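Long-range contact in putative iron-uptake ABC transport system,periplasmic iron-binding protein (Campylobacter jejuni, PDB 3E13), which binds ferric iron in the periplasm, probably to deliver it to an ABC transporter for uptake into the cell: residues Ala103-Tyr108 against Arg229-Asn234. Numbering follows the deposited sequence.
Sequences ARIIAY and RGTHIN
Arg-104 and His-232 show how two segments that soon part company can be joined by one backbone bond: Arg-104 N donates to His-232 O at 3.1 Å, with 158° at the hydrogen. The same oxygen receives a CA-H...O contact from Ala-103 CA at 3.3 Å, beside the antiparallel, non-hydrogen-bonded pair of Ala-103 with Ile-233. The packed part is a cluster of methyl groups around Ala-103. Its CB lies 3.9 Å from Thr-231 CG2 and 4.0 Å from Ile-233 CD1. In Thr-231 a chi1 of -69° places OG1 beside the backbone N and CG2 anti to it, which brings this methyl also to Ile-105 CG2 at 4.0 Å, while OG1 bonds to Pro-224 O. On the other face a single contact is made, Arg-104 CB at the edge of the His-232 ring, and the extended arginine chain leads away to a salt bridge with Asp-179, its side chain close to the iron ligand Tyr-143. Beyond Ile-105 and before Thr-231 the segments diverge, toward partly exposed ends. The contact itself is buried, where strand 233-241 joins strand 97-109, probably part of the antiparallel hinge region; strands 193-197 and 219-222 pair with the latter strand, and helix 142-155 packs against Arg-104 and His-232.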
ATOM      1  N   ALA A 103      -5.549   3.119  -2.984  1.00  8.26           N
ATOM      2  CA  ALA A 103      -6.816   2.858  -2.344  1.00  7.69           C
ATOM      3  C   ALA A 103      -7.078   1.338  -2.349  1.00  7.56           C
ATOM      4  O   ALA A 103      -6.832   0.684  -3.369  1.00  8.87           O
ATOM      5  CB  ALA A 103      -7.932   3.593  -3.091  1.00  7.66           C
ATOM      6  N   ARG A 104      -7.540   0.802  -1.211  1.00  8.79           N
ATOM      7  CA  ARG A 104      -7.846  -0.602  -1.104  1.00  8.69           C
ATOM      8  C   ARG A 104      -9.363  -0.731  -1.329  1.00  8.23           C
ATOM      9  O   ARG A 104     -10.191  -0.303  -0.500  1.00  9.05           O
ATOM     10  CB  ARG A 104      -7.386  -1.178   0.232  1.00  8.77           C
ATOM     11  CG  ARG A 104      -7.338  -2.696   0.219  1.00  9.39           C
ATOM     12  CD  ARG A 104      -6.305  -3.236   1.123  1.00  7.17           C
ATOM     13  NE  ARG A 104      -6.081  -4.672   0.961  1.00  8.70           N
ATOM     14  CZ  ARG A 104      -5.355  -5.234  -0.013  1.00  9.63           C
ATOM     15  NH1 ARG A 104      -4.825  -4.479  -0.953  1.00  9.52           N
ATOM     16  NH2 ARG A 104      -5.192  -6.557  -0.100  1.00 10.69           N
ATOM     17  N   ILE A 105      -9.700  -1.302  -2.480  1.00  8.11           N
ATOM     18  CA  ILE A 105     -11.086  -1.355  -2.943  1.00  8.23           C
ATOM     19  C   ILE A 105     -11.594  -2.758  -3.035  1.00  9.50           C
ATOM     20  O   ILE A 105     -10.875  -3.729  -2.702  1.00 11.23           O
ATOM     21  CB  ILE A 105     -11.222  -0.585  -4.299  1.00  8.35           C
ATOM     22  CG1 ILE A 105     -10.280  -1.125  -5.381  1.00 10.06           C
ATOM     23  CG2 ILE A 105     -10.855   0.923  -4.039  1.00 10.98           C
ATOM     24  CD1 ILE A 105     -10.649  -2.475  -5.953  1.00  9.14           C
ATOM     25  N   ILE A 106     -12.837  -2.905  -3.468  1.00  8.95           N
ATOM     26  CA  ILE A 106     -13.412  -4.249  -3.656  1.00  9.71           C
ATOM     27  C   ILE A 106     -13.640  -4.386  -5.165  1.00  9.70           C
ATOM     28  O   ILE A 106     -14.352  -3.577  -5.774  1.00  9.34           O
ATOM     29  CB  ILE A 106     -14.706  -4.418  -2.879  1.00  8.96           C
ATOM     30  CG1 ILE A 106     -14.491  -4.258  -1.379  1.00  9.94           C
ATOM     31  CG2 ILE A 106     -15.342  -5.818  -3.154  1.00 10.00           C
ATOM     32  CD1 ILE A 106     -15.790  -4.017  -0.585  1.00 10.70           C
ATOM     33  N   ALA A 107     -13.011  -5.380  -5.772  1.00  9.10           N
ATOM     34  CA  ALA A 107     -13.105  -5.571  -7.219  1.00  9.71           C
ATOM     35  C   ALA A 107     -14.113  -6.681  -7.523  1.00 10.36           C
ATOM     36  O   ALA A 107     -14.197  -7.660  -6.766  1.00  9.40           O
ATOM     37  CB  ALA A 107     -11.737  -5.870  -7.833  1.00 10.24           C
ATOM     38  N   TYR A 108     -14.898  -6.492  -8.593  1.00  9.53           N
ATOM     39  CA  TYR A 108     -15.820  -7.536  -9.094  1.00 10.80           C
ATOM     40  C   TYR A 108     -15.549  -7.787 -10.584  1.00 10.18           C
ATOM     41  O   TYR A 108     -14.814  -7.029 -11.208  1.00 10.00           O
ATOM     42  CB  TYR A 108     -17.269  -7.163  -8.851  1.00 10.14           C
ATOM     43  CG  TYR A 108     -17.702  -5.912  -9.552  1.00 11.46           C
ATOM     44  CD1 TYR A 108     -18.394  -5.969 -10.747  1.00 12.87           C
ATOM     45  CD2 TYR A 108     -17.436  -4.671  -9.013  1.00 11.20           C
ATOM     46  CE1 TYR A 108     -18.784  -4.810 -11.383  1.00 11.48           C
ATOM     47  CE2 TYR A 108     -17.844  -3.515  -9.642  1.00 10.67           C
ATOM     48  CZ  TYR A 108     -18.483  -3.599 -10.850  1.00 11.47           C
ATOM     49  OH  TYR A 108     -18.901  -2.434 -11.515  1.00 13.42           O
ATOM     50  N   ARG A 229     -17.971   7.387   5.265  1.00  9.69           N
ATOM     51  CA  ARG A 229     -16.646   7.918   5.541  1.00 10.00           C
ATOM     52  C   ARG A 229     -15.661   7.931   4.375  1.00  9.67           C
ATOM     53  O   ARG A 229     -14.647   8.640   4.430  1.00 10.66           O
ATOM     54  CB  ARG A 229     -16.052   7.166   6.739  1.00 10.05           C
ATOM     55  CG  ARG A 229     -15.670   5.711   6.517  1.00 10.55           C
ATOM     56  CD  ARG A 229     -14.879   5.143   7.638  1.00 10.89           C
ATOM     57  NE  ARG A 229     -14.439   3.763   7.477  1.00 11.06           N
ATOM     58  CZ  ARG A 229     -14.944   2.708   8.063  1.00 13.19           C
ATOM     59  NH1 ARG A 229     -16.039   2.802   8.813  1.00 16.60           N
ATOM     60  NH2 ARG A 229     -14.334   1.532   7.921  1.00 13.33           N
ATOM     61  N   GLY A 230     -15.962   7.183   3.311  1.00  8.77           N
ATOM     62  CA  GLY A 230     -15.091   7.049   2.157  1.00  8.99           C
ATOM     63  C   GLY A 230     -14.094   5.906   2.266  1.00  8.51           C
ATOM     64  O   GLY A 230     -13.993   5.178   3.278  1.00  9.43           O
ATOM     65  N   THR A 231     -13.352   5.770   1.177  1.00  8.43           N
ATOM     66  CA  THR A 231     -12.533   4.603   0.922  1.00  8.16           C
ATOM     67  C   THR A 231     -11.191   4.702   1.664  1.00  7.91           C
ATOM     68  O   THR A 231     -10.582   5.765   1.809  1.00  8.11           O
ATOM     69  CB  THR A 231     -12.347   4.553  -0.631  1.00  9.47           C
ATOM     70  OG1 THR A 231     -13.610   4.221  -1.270  1.00  8.97           O
ATOM     71  CG2 THR A 231     -11.285   3.496  -1.039  1.00  8.80           C
ATOM     72  N   HIS A 232     -10.690   3.529   2.067  1.00  6.92           N
ATOM     73  CA  HIS A 232      -9.384   3.379   2.690  1.00  7.58           C
ATOM     74  C   HIS A 232      -8.234   3.741   1.751  1.00  7.94           C
ATOM     75  O   HIS A 232      -8.102   3.187   0.690  1.00  8.68           O
ATOM     76  CB  HIS A 232      -9.199   1.940   3.165  1.00  7.13           C
ATOM     77  CG  HIS A 232      -7.917   1.710   3.903  1.00  7.97           C
ATOM     78  ND1 HIS A 232      -6.890   0.894   3.441  1.00 11.95           N
ATOM     79  CD2 HIS A 232      -7.495   2.219   5.071  1.00  5.62           C
ATOM     80  CE1 HIS A 232      -5.911   0.891   4.338  1.00  6.79           C
ATOM     81  NE2 HIS A 232      -6.259   1.671   5.342  1.00 12.20           N
ATOM     82  N   ILE A 233      -7.488   4.757   2.165  1.00  8.17           N
ATOM     83  CA  ILE A 233      -6.254   5.178   1.538  1.00  8.77           C
ATOM     84  C   ILE A 233      -5.071   4.697   2.396  1.00  8.67           C
ATOM     85  O   ILE A 233      -5.090   4.813   3.646  1.00  9.25           O
ATOM     86  CB  ILE A 233      -6.226   6.714   1.456  1.00  8.91           C
ATOM     87  CG1 ILE A 233      -7.392   7.216   0.574  1.00 12.32           C
ATOM     88  CG2 ILE A 233      -4.909   7.195   0.920  1.00 10.36           C
ATOM     89  CD1 ILE A 233      -7.319   6.807  -0.806  1.00 14.23           C
ATOM     90  N   ASN A 234      -4.053   4.148   1.730  1.00  9.08           N
ATOM     91  CA  ASN A 234      -2.777   3.811   2.336  1.00  8.07           C
ATOM     92  C   ASN A 234      -1.710   4.491   1.488  1.00  8.48           C
ATOM     93  O   ASN A 234      -2.006   5.020   0.390  1.00  9.06           O
ATOM     94  CB  ASN A 234      -2.610   2.273   2.369  1.00  7.26           C
ATOM     95  CG  ASN A 234      -1.548   1.788   3.360  1.00  8.53           C
ATOM     96  OD1 ASN A 234      -0.751   2.559   3.921  1.00  9.35           O
ATOM     97  ND2 ASN A 234      -1.546   0.474   3.603  1.00  9.68           N
TER